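Uncharacterized protein (Methanosarcina mazei, PDB 3R6A) is of unknown function but belongs to the glyoxalase/bleomycin resistance protein/dioxygenase superfamily and is built of paired beta-alpha-beta-beta-beta modules. Local coordinates at residues Gln7-Leu12 and Leu45-Thr50; Thr70-Ser75 and Glu114-Ser119; Arg11-Asp16 and Glu59-Phe64; Ile90-Ser95 and Asn102-His107. One frame throughout, in Å; residues are numbered along the deposited sequence.

Interaction 1: Gln7-Leu12 and Leu45-Thr50; sequences QILSRL and LAQIST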
loop_
_atom_site.group_PDB
_atom_site.type_symbol
_atom_site.label_atom_id
_atom_site.label_comp_id
_atom_site.label_asym_id
_atom_site.label_seq_id
_atom_site.Cartn_x
_atom_site.Cartn_y
_atom_site.Cartn_z
ATOM N N GLN B 7 -11.382 1.883 2.763
ATOM C CA GLN B 7 -10.237 2.229 1.928
ATOM C C GLN B 7 -9.042 1.391 2.324
ATOM O O GLN B 7 -8.900 1.012 3.487
ATOM C CB GLN B 7 -9.811 3.688 2.112
ATOM C CG GLN B 7 -10.701 4.752 1.527
ATOM C CD GLN B 7 -10.016 6.107 1.565
ATOM O OE1 GLN B 7 -9.558 6.555 2.620
ATOM N NE2 GLN B 7 -9.934 6.763 0.411
ATOM N N ILE B 8 -8.182 1.115 1.350
ATOM C CA ILE B 8 -6.949 0.386 1.606
ATOM C C ILE B 8 -5.883 1.425 1.297
ATOM O O ILE B 8 -5.761 1.885 0.160
ATOM C CB ILE B 8 -6.796 -0.829 0.680
ATOM C CG1 ILE B 8 -7.908 -1.837 0.987
ATOM C CG2 ILE B 8 -5.418 -1.463 0.877
ATOM C CD1 ILE B 8 -7.854 -3.114 0.152
ATOM N N LEU B 9 -5.133 1.816 2.319
ATOM C CA LEU B 9 -4.113 2.840 2.159
ATOM C C LEU B 9 -2.706 2.281 2.064
ATOM O O LEU B 9 -2.279 1.493 2.915
ATOM C CB LEU B 9 -4.206 3.826 3.329
ATOM C CG LEU B 9 -5.601 4.419 3.533
ATOM C CD1 LEU B 9 -5.639 5.225 4.824
ATOM C CD2 LEU B 9 -5.964 5.298 2.339
ATOM N N SER B 10 -1.992 2.690 1.017
ATOM C CA SER B 10 -0.613 2.255 0.798
ATOM C C SER B 10 0.300 3.210 1.556
ATOM O O SER B 10 0.090 4.421 1.545
ATOM C CB SER B 10 -0.282 2.278 -0.691
ATOM O OG SER B 10 -1.173 1.433 -1.399
ATOM N N ARG B 11 1.329 2.658 2.186
ATOM C CA ARG B 11 2.244 3.440 3.002
ATOM C C ARG B 11 3.597 3.728 2.373
ATOM O O ARG B 11 4.253 2.829 1.854
ATOM C CB ARG B 11 2.464 2.714 4.330
ATOM C CG ARG B 11 1.187 2.476 5.130
ATOM C CD ARG B 11 1.345 1.278 6.066
ATOM N NE ARG B 11 2.306 1.501 7.152
ATOM C CZ ARG B 11 2.001 2.051 8.324
ATOM N NH1 ARG B 11 0.758 2.446 8.575
ATOM N NH2 ARG B 11 2.933 2.181 9.263
ATOM N N LEU B 12 4.002 4.993 2.424
ATOM C CA LEU B 12 5.299 5.412 1.913
ATOM C C LEU B 12 5.997 6.101 3.081
ATOM O O LEU B 12 5.358 6.788 3.885
ATOM C CB LEU B 12 5.154 6.378 0.730
ATOM C CG LEU B 12 4.511 5.826 -0.545
ATOM C CD1 LEU B 12 4.617 6.862 -1.658
ATOM C CD2 LEU B 12 5.202 4.535 -0.967
ATOM N N LEU B 45 2.200 12.447 9.824
ATOM C CA LEU B 45 1.359 11.655 8.935
ATOM C C LEU B 45 0.509 12.511 8.001
ATOM O O LEU B 45 -0.165 13.438 8.443
ATOM C CB LEU B 45 0.432 10.766 9.766
ATOM C CG LEU B 45 -0.462 9.795 8.995
ATOM C CD1 LEU B 45 0.408 8.732 8.338
ATOM C CD2 LEU B 45 -1.466 9.150 9.935
ATOM N N ALA B 46 0.541 12.187 6.713
ATOM C CA ALA B 46 -0.261 12.904 5.726
ATOM C C ALA B 46 -0.920 11.893 4.795
ATOM O O ALA B 46 -0.418 10.782 4.619
ATOM C CB ALA B 46 0.616 13.850 4.914
ATOM N N GLN B 47 -2.057 12.261 4.216
ATOM C CA GLN B 47 -2.710 11.370 3.266
ATOM C C GLN B 47 -3.017 12.134 1.997
ATOM O O GLN B 47 -3.580 13.227 2.045
ATOM C CB GLN B 47 -4.020 10.794 3.816
ATOM C CG GLN B 47 -4.651 9.772 2.850
ATOM C CD GLN B 47 -5.989 9.233 3.325
ATOM O OE1 GLN B 47 -6.225 9.102 4.521
ATOM N NE2 GLN B 47 -6.866 8.902 2.379
ATOM N N ILE B 48 -2.622 11.570 0.862
ATOM C CA ILE B 48 -2.900 12.176 -0.433
ATOM C C ILE B 48 -3.441 11.024 -1.273
ATOM O O ILE B 48 -2.787 9.984 -1.399
ATOM C CB ILE B 48 -1.626 12.796 -1.044
ATOM C CG1 ILE B 48 -1.958 13.414 -2.404
ATOM C CG2 ILE B 48 -0.527 11.758 -1.138
ATOM C CD1 ILE B 48 -0.922 14.399 -2.886
ATOM N N SER B 49 -4.640 11.197 -1.828
ATOM C CA SER B 49 -5.290 10.116 -2.571
ATOM C C SER B 49 -5.348 8.965 -1.551
ATOM O O SER B 49 -5.703 9.203 -0.393
ATOM C CB SER B 49 -4.471 9.714 -3.802
ATOM O OG SER B 49 -5.153 8.720 -4.552
ATOM N N THR B 50 -5.002 7.742 -1.959
ATOM C CA THR B 50 -5.016 6.597 -1.037
ATOM C C THR B 50 -3.621 6.242 -0.534
ATOM O O THR B 50 -3.347 5.102 -0.155
ATOM C CB THR B 50 -5.659 5.333 -1.675
ATOM O OG1 THR B 50 -4.948 4.956 -2.860
ATOM C CG2 THR B 50 -7.109 5.614 -2.030
HETATM O O HOH W 1 -3.838 2.550 -1.856
#
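Thr-50 meets Leu-9 where the turn after strand 44-48 comes up against strand 5-14. The backbone supplies the direct hydrogen bond: Ser-10 N donates to Thr-50 O at 3.0 Å, with an N-H...O angle of 152°. The same carbonyl oxygen also takes a CA-H...O contact from Leu-9 CA at 3.3 Å.

A single water ties in the polar groups next to this bond. It hydrogen-bonds Ile-8 O and lies 2.9 Å from Ser-10 OG and 2.8 Å from Thr-50 OG1, so it spans both segments. The torsion of Thr-50 (chi1 59°) sets OG1 between its own N and carbonyl carbon, on the water side, and sends CG2 toward the amide of Gln-7. Ser-10 OG is also hydrogen-bonded to Ser-10 OG of the second subunit, which brings this cluster to the dimer interface.

Side-chain van der Waals packing centres on Leu-9, whose CD2 branch reaches Thr-50 CB and, at 3.7 Å, Gln-47 NE2; the leucine and glutamine side chains meet at about a right angle. Gln-47 runs fully extended, and its NE2 bonds back to Ser-49 O at 3.0 Å, with the acceptor in the amide plane, which fixes the rotation of the amide. From the other direction comes Gln-7, whose OE1 stops 3.6 Å short of Gln-47 NE2, the two amide planes inclined at 42°.

This is the turn of hairpin 44-48/51-55 in the mixed sheet of the glyoxalase fold, at the point where the chain enters strand 51-55 and begins its parallel pairing with strand 5-14.

Interaction 2: Thr70-Ser75 and Glu114-Ser119; sequences TFLVDS and EYVEHS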
loop_
_atom_site.group_PDB
_atom_site.type_symbol
_atom_site.label_atom_id
_atom_site.label_comp_id
_atom_site.label_asym_id
_atom_site.label_seq_id
_atom_site.Cartn_x
_atom_site.Cartn_y
_atom_site.Cartn_z
ATOM N N THR B 70 -2.509 -0.048 5.523
ATOM C CA THR B 70 -3.508 0.405 6.481
ATOM C C THR B 70 -4.898 0.240 5.880
ATOM O O THR B 70 -5.156 0.664 4.752
ATOM C CB THR B 70 -3.259 1.881 6.844
ATOM O OG1 THR B 70 -2.023 1.979 7.562
ATOM C CG2 THR B 70 -4.392 2.442 7.692
ATOM N N PHE B 71 -5.782 -0.407 6.633
ATOM C CA PHE B 71 -7.150 -0.624 6.190
ATOM C C PHE B 71 -8.072 0.277 6.989
ATOM O O PHE B 71 -8.159 0.145 8.208
ATOM C CB PHE B 71 -7.605 -2.070 6.439
ATOM C CG PHE B 71 -6.928 -3.107 5.583
ATOM C CD1 PHE B 71 -5.936 -2.768 4.668
ATOM C CD2 PHE B 71 -7.290 -4.449 5.711
ATOM C CE1 PHE B 71 -5.314 -3.749 3.897
ATOM C CE2 PHE B 71 -6.674 -5.435 4.946
ATOM C CZ PHE B 71 -5.684 -5.082 4.036
ATOM N N LEU B 72 -8.744 1.201 6.309
ATOM C CA LEU B 72 -9.712 2.073 6.971
ATOM C C LEU B 72 -11.001 1.253 6.946
ATOM O O LEU B 72 -11.447 0.822 5.879
ATOM C CB LEU B 72 -9.880 3.378 6.183
ATOM C CG LEU B 72 -10.917 4.398 6.661
ATOM C CD1 LEU B 72 -10.654 4.805 8.109
ATOM C CD2 LEU B 72 -10.854 5.613 5.747
ATOM N N VAL B 73 -11.587 1.019 8.117
ATOM C CA VAL B 73 -12.793 0.206 8.211
ATOM C C VAL B 73 -13.941 0.895 8.936
ATOM O O VAL B 73 -13.745 1.888 9.634
ATOM C CB VAL B 73 -12.492 -1.139 8.929
ATOM C CG1 VAL B 73 -11.359 -1.860 8.218
ATOM C CG2 VAL B 73 -12.108 -0.886 10.382
ATOM N N ASP B 74 -15.142 0.350 8.773
ATOM C CA ASP B 74 -16.322 0.914 9.414
ATOM C C ASP B 74 -16.376 0.558 10.899
ATOM O O ASP B 74 -16.769 1.380 11.727
ATOM C CB ASP B 74 -17.585 0.411 8.705
ATOM C CG ASP B 74 -17.825 -1.072 8.917
ATOM O OD1 ASP B 74 -16.840 -1.836 9.011
ATOM O OD2 ASP B 74 -19.005 -1.480 8.978
ATOM N N SER B 75 -15.965 -0.661 11.235
ATOM C CA SER B 75 -15.996 -1.113 12.622
ATOM C C SER B 75 -14.828 -2.016 13.013
ATOM O O SER B 75 -14.721 -3.141 12.529
ATOM C CB SER B 75 -17.312 -1.851 12.882
ATOM O OG SER B 75 -17.296 -2.510 14.138
ATOM N N GLU B 114 -2.462 -2.429 9.708
ATOM C CA GLU B 114 -3.021 -1.502 10.680
ATOM C C GLU B 114 -4.477 -1.269 10.292
ATOM O O GLU B 114 -4.766 -0.885 9.157
ATOM C CB GLU B 114 -2.276 -0.165 10.668
ATOM C CG GLU B 114 -2.939 0.882 11.543
ATOM C CD GLU B 114 -2.308 2.249 11.400
ATOM O OE1 GLU B 114 -1.952 2.620 10.259
ATOM O OE2 GLU B 114 -2.182 2.953 12.426
ATOM N N TYR B 115 -5.388 -1.538 11.219
ATOM C CA TYR B 115 -6.815 -1.326 10.981
ATOM C C TYR B 115 -7.203 -0.036 11.695
ATOM O O TYR B 115 -6.932 0.135 12.886
ATOM C CB TYR B 115 -7.632 -2.495 11.536
ATOM C CG TYR B 115 -7.521 -3.752 10.707
ATOM C CD1 TYR B 115 -8.542 -4.126 9.835
ATOM C CD2 TYR B 115 -6.393 -4.571 10.792
ATOM C CE1 TYR B 115 -8.451 -5.285 9.073
ATOM C CE2 TYR B 115 -6.291 -5.732 10.031
ATOM C CZ TYR B 115 -7.326 -6.085 9.176
ATOM O OH TYR B 115 -7.257 -7.255 8.453
ATOM N N VAL B 116 -7.844 0.872 10.970
ATOM C CA VAL B 116 -8.229 2.149 11.552
ATOM C C VAL B 116 -9.712 2.430 11.396
ATOM O O VAL B 116 -10.310 2.116 10.370
ATOM C CB VAL B 116 -7.443 3.300 10.895
ATOM C CG1 VAL B 116 -7.827 4.628 11.532
ATOM C CG2 VAL B 116 -5.950 3.049 11.027
ATOM N N GLU B 117 -10.296 3.030 12.427
ATOM C CA GLU B 117 -11.703 3.398 12.420
ATOM C C GLU B 117 -11.732 4.890 12.730
ATOM O O GLU B 117 -11.217 5.321 13.756
ATOM C CB GLU B 117 -12.457 2.628 13.505
ATOM C CG GLU B 117 -13.957 2.868 13.516
ATOM C CD GLU B 117 -14.639 2.202 14.698
ATOM O OE1 GLU B 117 -14.578 0.959 14.804
ATOM O OE2 GLU B 117 -15.232 2.926 15.526
ATOM N N HIS B 118 -12.310 5.678 11.832
ATOM C CA HIS B 118 -12.390 7.118 12.032
ATOM C C HIS B 118 -13.674 7.500 12.759
ATOM O O HIS B 118 -14.746 6.960 12.478
ATOM C CB HIS B 118 -12.323 7.839 10.680
ATOM C CG HIS B 118 -10.950 7.886 10.083
ATOM N ND1 HIS B 118 -10.727 8.198 8.760
ATOM C CD2 HIS B 118 -9.729 7.692 10.636
ATOM C CE1 HIS B 118 -9.427 8.195 8.522
ATOM N NE2 HIS B 118 -8.799 7.892 9.643
ATOM N N SER B 119 -13.560 8.424 13.706
ATOM C CA SER B 119 -14.725 8.882 14.451
ATOM C C SER B 119 -15.446 9.922 13.602
ATOM O O SER B 119 -15.104 10.120 12.437
ATOM C CB SER B 119 -14.292 9.489 15.788
ATOM O OG SER B 119 -13.374 10.549 15.592
HETATM O O HOH W 2 -13.863 4.524 9.852
#
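Phe-71 and Tyr-115 form a T-shaped pair: the edge of Phe-71 points at the face of Tyr-115, the centroids 5.3 Å apart and the planes at 74°. Val-73 CG1 sits at the edge of the tyrosine ring, near its plane. Farther along, the imidazole of His-118 has Leu-72 CD1 over the centre of one face, a CH-pi contact of 3.5 Å from CD1 to the ring centroid. These pairs dress two neighbouring parallel strands, 69-73 and 112-118, in the mixed sheet of the glyoxalase fold.

The strands run in step, Thr-70 beside Glu-114, Phe-71 beside Tyr-115 and Leu-72 beside Val-116. Three backbone bonds join them: Phe-71 N to Glu-114 O, Val-116 N to Phe-71 O, and Val-73 N to Val-116 O, the last nearly straight at 174°. Beyond Val-73 a water continues the ladder, donating to Val-73 O and accepting from His-118 N.

The two faces differ in chemistry. With the aromatic pair lie Val-73 and helix 76-84, while Tyr-115 OH bonds to His-107. The other face carries Thr-70, Leu-72, Glu-114 and Val-116. At the end of the strands, extended Glu-117 brings OE1 to 3.3 Å from Ser-75 CA, and this oxygen accepts from Leu-76 N at the start of the helix.

Arg-11 NH1 contacts both Thr-70 OG1 and Glu-114 OE1. Glu-114 CG stands opposite its own N (chi1 173°), laying the side chain alongside Thr-70, whose OG1 donates to the anti lone pair of OE1 at 2.8 Å.

Interaction 3: Arg11-Asp16 and Glu59-Phe64; sequences RLYVAD and EALKPF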
loop_
_atom_site.group_PDB
_atom_site.type_symbol
_atom_site.label_atom_id
_atom_site.label_comp_id
_atom_site.label_asym_id
_atom_site.label_seq_id
_atom_site.Cartn_x
_atom_site.Cartn_y
_atom_site.Cartn_z
ATOM N N ARG B 11 1.329 2.658 2.186
ATOM C CA ARG B 11 2.244 3.440 3.002
ATOM C C ARG B 11 3.597 3.728 2.373
ATOM O O ARG B 11 4.253 2.829 1.854
ATOM C CB ARG B 11 2.464 2.714 4.330
ATOM C CG ARG B 11 1.187 2.476 5.130
ATOM C CD ARG B 11 1.345 1.278 6.066
ATOM N NE ARG B 11 2.306 1.501 7.152
ATOM C CZ ARG B 11 2.001 2.051 8.324
ATOM N NH1 ARG B 11 0.758 2.446 8.575
ATOM N NH2 ARG B 11 2.933 2.181 9.263
ATOM N N LEU B 12 4.002 4.993 2.424
ATOM C CA LEU B 12 5.299 5.412 1.913
ATOM C C LEU B 12 5.997 6.101 3.081
ATOM O O LEU B 12 5.358 6.788 3.885
ATOM C CB LEU B 12 5.154 6.378 0.730
ATOM C CG LEU B 12 4.511 5.826 -0.545
ATOM C CD1 LEU B 12 4.617 6.862 -1.658
ATOM C CD2 LEU B 12 5.202 4.535 -0.967
ATOM N N TYR B 13 7.308 5.907 3.169
ATOM C CA TYR B 13 8.115 6.461 4.247
ATOM C C TYR B 13 9.138 7.433 3.694
ATOM O O TYR B 13 9.944 7.077 2.836
ATOM C CB TYR B 13 8.809 5.314 4.974
ATOM C CG TYR B 13 7.855 4.194 5.295
ATOM C CD1 TYR B 13 7.148 4.174 6.496
ATOM C CD2 TYR B 13 7.610 3.177 4.369
ATOM C CE1 TYR B 13 6.218 3.172 6.767
ATOM C CE2 TYR B 13 6.683 2.176 4.629
ATOM C CZ TYR B 13 5.992 2.179 5.829
ATOM O OH TYR B 13 5.073 1.191 6.086
ATOM N N VAL B 14 9.103 8.661 4.202
ATOM C CA VAL B 14 10.004 9.705 3.739
ATOM C C VAL B 14 10.631 10.466 4.904
ATOM O O VAL B 14 10.153 10.397 6.035
ATOM C CB VAL B 14 9.249 10.698 2.828
ATOM C CG1 VAL B 14 8.663 9.954 1.627
ATOM C CG2 VAL B 14 8.144 11.399 3.616
ATOM N N ALA B 15 11.700 11.198 4.612
ATOM C CA ALA B 15 12.397 11.966 5.636
ATOM C C ALA B 15 11.621 13.221 6.020
ATOM O O ALA B 15 11.531 13.568 7.199
ATOM C CB ALA B 15 13.786 12.343 5.138
ATOM N N ASP B 16 11.055 13.898 5.027
ATOM C CA ASP B 16 10.305 15.125 5.285
ATOM C C ASP B 16 9.082 15.240 4.390
ATOM O O ASP B 16 9.168 15.024 3.182
ATOM C CB ASP B 16 11.213 16.337 5.075
ATOM C CG ASP B 16 12.411 16.335 6.007
ATOM O OD1 ASP B 16 12.214 16.494 7.232
ATOM O OD2 ASP B 16 13.548 16.164 5.516
ATOM N N GLU B 59 15.399 6.328 11.937
ATOM C CA GLU B 59 15.215 5.587 13.179
ATOM C C GLU B 59 13.754 5.632 13.619
ATOM O O GLU B 59 13.189 4.620 14.031
ATOM C CB GLU B 59 16.098 6.167 14.288
ATOM C CG GLU B 59 17.520 6.498 13.855
ATOM C CD GLU B 59 17.594 7.779 13.039
ATOM O OE1 GLU B 59 17.203 8.841 13.571
ATOM O OE2 GLU B 59 18.039 7.731 11.872
ATOM N N ALA B 60 13.145 6.810 13.529
ATOM C CA ALA B 60 11.752 6.981 13.922
ATOM C C ALA B 60 10.808 6.192 13.013
ATOM O O ALA B 60 9.765 5.716 13.455
ATOM C CB ALA B 60 11.384 8.465 13.896
ATOM N N LEU B 61 11.189 6.053 11.746
ATOM C CA LEU B 61 10.384 5.339 10.755
ATOM C C LEU B 61 10.511 3.821 10.815
ATOM O O LEU B 61 9.589 3.100 10.430
ATOM C CB LEU B 61 10.769 5.792 9.343
ATOM C CG LEU B 61 10.477 7.228 8.906
ATOM C CD1 LEU B 61 11.125 7.486 7.556
ATOM C CD2 LEU B 61 8.975 7.449 8.831
ATOM N N LYS B 62 11.653 3.335 11.293
ATOM C CA LYS B 62 11.902 1.899 11.356
ATOM C C LYS B 62 10.714 1.037 11.796
ATOM O O LYS B 62 10.289 0.146 11.061
ATOM C CB LYS B 62 13.113 1.607 12.250
ATOM C CG LYS B 62 13.614 0.174 12.133
ATOM C CD LYS B 62 14.896 -0.072 12.926
ATOM C CE LYS B 62 14.654 -0.070 14.431
ATOM N NZ LYS B 62 15.862 -0.540 15.177
ATOM N N PRO B 63 10.158 1.290 12.993
ATOM C CA PRO B 63 9.022 0.488 13.455
ATOM C C PRO B 63 7.774 0.587 12.575
ATOM O O PRO B 63 6.986 -0.358 12.496
ATOM C CB PRO B 63 8.785 1.014 14.869
ATOM C CG PRO B 63 9.199 2.437 14.764
ATOM C CD PRO B 63 10.475 2.350 13.966
ATOM N N PHE B 64 7.596 1.728 11.917
ATOM C CA PHE B 64 6.439 1.934 11.048
ATOM C C PHE B 64 6.524 1.106 9.773
ATOM O O PHE B 64 5.503 0.747 9.183
ATOM C CB PHE B 64 6.311 3.418 10.695
ATOM C CG PHE B 64 5.891 4.274 11.852
ATOM C CD1 PHE B 64 4.548 4.399 12.188
ATOM C CD2 PHE B 64 6.842 4.910 12.642
ATOM C CE1 PHE B 64 4.154 5.146 13.300
ATOM C CE2 PHE B 64 6.461 5.659 13.755
ATOM C CZ PHE B 64 5.117 5.776 14.085
#
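The end of strand 5-14 and the chain running on from helix 58-61 keep their backbones well apart, with Tyr-13 CA and Leu-61 CA 7.0 Å from each other, so side chains bridge the gap, meeting a backbone carbonyl on each segment. This is a strand of the glyoxalase-fold sheet packed against a short helix that belongs to the connection between strands 51-55 and 69-73.

Van der Waals contacts are made by Leu-61 and Phe-64. Leu-61 points at the strand, its CD1 branch lying 4.1 Å from Tyr-13 CB and reaching Val-14 O, while its CD2 branch approaches the edge of the tyrosine ring. Ile-54 of the neighbouring strand 51-55 touches both Leu-61 and Tyr-13. At the other end of the phenol ring, Tyr-13 CE1 rests 3.9 Å from Phe-64 CB. The Phe-64 ring itself leads away, toward Gln-40 and Val-43, with Arg-11 NH2 near its edge.

The polar part gathers round Arg-11. A bend in its chain at chi3 (67°) turns the guanidinium across the end of Tyr-13, and NE donates to Tyr-13 OH at 3.0 Å, close to the guanidinium plane. NH1 is taken up by Thr-70 on the adjacent strand 69-73 and Glu-114 on the strand beyond it. With NE, NH1 and NH2 all engaged, the rotation of this buried group is fixed.

NH2 reaches across the contact: it donates to Phe-64 O at 2.9 Å, with an N-H...O angle of 160°. The donor meets that carbonyl from one side, at a C=O...N angle of 125°.

Interaction 4: Ile90-Ser95 and Asn102-His107; sequences IIRGPS and NMTVRH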
loop_
_atom_site.group_PDB
_atom_site.type_symbol
_atom_site.label_atom_id
_atom_site.label_comp_id
_atom_site.label_asym_id
_atom_site.label_seq_id
_atom_site.Cartn_x
_atom_site.Cartn_y
_atom_site.Cartn_z
ATOM N N ILE B 90 -3.969 -10.156 17.263
ATOM C CA ILE B 90 -4.092 -8.716 17.469
ATOM C C ILE B 90 -2.882 -8.347 18.314
ATOM O O ILE B 90 -2.816 -8.711 19.491
ATOM C CB ILE B 90 -5.374 -8.359 18.242
ATOM C CG1 ILE B 90 -6.584 -9.021 17.580
ATOM C CG2 ILE B 90 -5.543 -6.846 18.293
ATOM C CD1 ILE B 90 -6.808 -8.615 16.139
ATOM N N ILE B 91 -1.923 -7.632 17.727
ATOM C CA ILE B 91 -0.710 -7.277 18.453
ATOM C C ILE B 91 -0.656 -5.889 19.094
ATOM O O ILE B 91 0.225 -5.622 19.915
ATOM C CB ILE B 91 0.539 -7.481 17.559
ATOM C CG1 ILE B 91 0.455 -6.592 16.323
ATOM C CG2 ILE B 91 0.636 -8.950 17.131
ATOM C CD1 ILE B 91 1.614 -6.782 15.366
ATOM N N ARG B 92 -1.588 -5.010 18.731
ATOM C CA ARG B 92 -1.654 -3.663 19.304
ATOM C C ARG B 92 -3.093 -3.181 19.283
ATOM O O ARG B 92 -3.758 -3.292 18.263
ATOM C CB ARG B 92 -0.830 -2.659 18.496
ATOM C CG ARG B 92 0.663 -2.816 18.557
ATOM C CD ARG B 92 1.316 -1.611 17.899
ATOM N NE ARG B 92 0.966 -0.365 18.581
ATOM C CZ ARG B 92 1.276 -0.088 19.845
ATOM N NH1 ARG B 92 1.945 -0.968 20.577
ATOM N NH2 ARG B 92 0.922 1.074 20.380
ATOM N N GLY B 93 -3.565 -2.639 20.402
ATOM C CA GLY B 93 -4.928 -2.136 20.455
ATOM C C GLY B 93 -5.994 -3.212 20.521
ATOM O O GLY B 93 -5.687 -4.375 20.805
ATOM N N PRO B 94 -7.267 -2.862 20.264
ATOM C CA PRO B 94 -7.777 -1.526 19.915
ATOM C C PRO B 94 -7.382 -0.428 20.903
ATOM O O PRO B 94 -7.417 -0.624 22.122
ATOM C CB PRO B 94 -9.286 -1.730 19.877
ATOM C CG PRO B 94 -9.427 -3.163 19.466
ATOM C CD PRO B 94 -8.365 -3.843 20.297
ATOM N N SER B 95 -7.009 0.730 20.369
ATOM C CA SER B 95 -6.608 1.860 21.193
ATOM C C SER B 95 -7.220 3.129 20.643
ATOM O O SER B 95 -7.354 3.289 19.430
ATOM C CB SER B 95 -5.085 2.011 21.198
ATOM O OG SER B 95 -4.458 0.854 21.716
ATOM N N ASN B 102 -7.508 2.561 16.577
ATOM C CA ASN B 102 -6.704 1.737 15.677
ATOM C C ASN B 102 -6.277 0.465 16.388
ATOM O O ASN B 102 -6.413 0.339 17.604
ATOM C CB ASN B 102 -5.410 2.433 15.233
ATOM C CG ASN B 102 -5.611 3.864 14.780
ATOM O OD1 ASN B 102 -6.625 4.211 14.182
ATOM N ND2 ASN B 102 -4.610 4.700 15.043
HETATM N N MSE B 103 -5.762 -0.473 15.600
HETATM C CA MSE B 103 -5.217 -1.726 16.107
HETATM C C MSE B 103 -4.292 -2.248 15.021
HETATM O O MSE B 103 -4.484 -1.960 13.836
HETATM C CB MSE B 103 -6.308 -2.756 16.419
HETATM C CG MSE B 103 -7.083 -3.270 15.226
HETATM SE SE MSE B 103 -8.328 -4.661 15.774
HETATM C CE MSE B 103 -9.053 -5.097 14.030
ATOM N N THR B 104 -3.267 -2.980 15.426
ATOM C CA THR B 104 -2.324 -3.546 14.473
ATOM C C THR B 104 -2.479 -5.049 14.586
ATOM O O THR B 104 -2.558 -5.593 15.685
ATOM C CB THR B 104 -0.887 -3.103 14.782
ATOM O OG1 THR B 104 -0.800 -1.678 14.636
ATOM C CG2 THR B 104 0.095 -3.755 13.810
ATOM N N VAL B 105 -2.531 -5.713 13.442
ATOM C CA VAL B 105 -2.773 -7.145 13.419
ATOM C C VAL B 105 -1.790 -7.929 12.576
ATOM O O VAL B 105 -1.383 -7.479 11.513
ATOM C CB VAL B 105 -4.188 -7.414 12.855
ATOM C CG1 VAL B 105 -4.468 -8.911 12.792
ATOM C CG2 VAL B 105 -5.229 -6.696 13.702
ATOM N N ARG B 106 -1.413 -9.111 13.058
ATOM C CA ARG B 106 -0.534 -9.979 12.291
ATOM C C ARG B 106 -1.418 -11.086 11.735
ATOM O O ARG B 106 -1.922 -11.927 12.483
ATOM C CB ARG B 106 0.572 -10.599 13.160
ATOM C CG ARG B 106 1.508 -11.523 12.365
ATOM C CD ARG B 106 2.570 -12.166 13.258
ATOM N NE ARG B 106 3.563 -12.929 12.493
ATOM C CZ ARG B 106 3.370 -14.148 11.996
ATOM N NH1 ARG B 106 2.217 -14.777 12.171
ATOM N NH2 ARG B 106 4.339 -14.740 11.311
ATOM N N HIS B 107 -1.622 -11.072 10.424
ATOM C CA HIS B 107 -2.427 -12.094 9.773
ATOM C C HIS B 107 -1.664 -13.416 9.835
ATOM O O HIS B 107 -0.445 -13.427 9.971
ATOM C CB HIS B 107 -2.671 -11.719 8.311
ATOM C CG HIS B 107 -3.586 -10.549 8.126
ATOM N ND1 HIS B 107 -3.799 -9.961 6.897
ATOM C CD2 HIS B 107 -4.364 -9.872 9.006
ATOM C CE1 HIS B 107 -4.669 -8.974 7.027
ATOM N NE2 HIS B 107 -5.027 -8.898 8.297
#
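A beta hairpin made by strands 89-97 and 100-106 forms one edge of the glyoxalase-fold sheet within the chain, strand 89-97 being outermost, and its pairing is interrupted by beta bulges. Ile-91 and Arg-92 both face Thr-104, a classic bulge: Ile-91 N at 3.0 Å and Arg-92 N at 3.2 Å donate to the one acceptor Thr-104 O, and Thr-104 N returns a bond to Arg-92 O. The register slips again before Ser-95, which pairs with Asn-102 through Ser-95 N to Asn-102 O and Asn-102 N to Ser-95 O. Between the two lies Gly-93, whose positive phi (74°) favours glycine, followed by a cis peptide bond to Pro-94.

On the side facing helix 76-84 the packing is apolar. Ile-90 CD1 presses on Val-105 CG2 at 3.5 Å, tighter than an ordinary carbon contact, and also approaches the selenium of Met-103, a selenomethionine. Pro-94 lies alongside the Met-103 chain, with CG 4.1 Å from SE. Leu-83 of the helix meets Met-103 as well.

Over the other side, Thr-104 is flanked by both bulge residues. Its CG2 touches Ile-91 CD1 at 3.7 Å; Arg-92 runs beside it in the same direction, CB against CB at 3.7 Å. Ile-91 holds CG1 between its N and carbonyl carbon (chi1 61°), which tucks that atom to 3.2 Å from Thr-104 O.

The pairing is thus carried by backbone bonds, and because Thr-104 O serves two donors, the extra residue of the bulge is accommodated without losing an N-H, while Ile-90, Pro-94 and Met-103 remain turned to the helix.

All four contacts involve one mixed sheet. Interactions 1 and 3 share Arg-11 and Leu-12 on strand 5-14, and interaction 2 uses the neighbouring strand 69-73, bonded to it through Leu-9 N and Thr-70 O. Arg-11 NH1 joins interactions 2 and 3 by its salt bridge to Glu-114, although their centres lie about 20 Å apart. Interaction 4, nested in the chain between the segments of interaction 2, extends the sheet through Met-103 and Tyr-115. Interaction 3 is buried and relies on side chains; interactions 1 and 2 are partly buried, the first joined by one backbone bond and a bridging water, the second a regular parallel ladder. Interaction 4 is a surface hairpin held by backbone bonds.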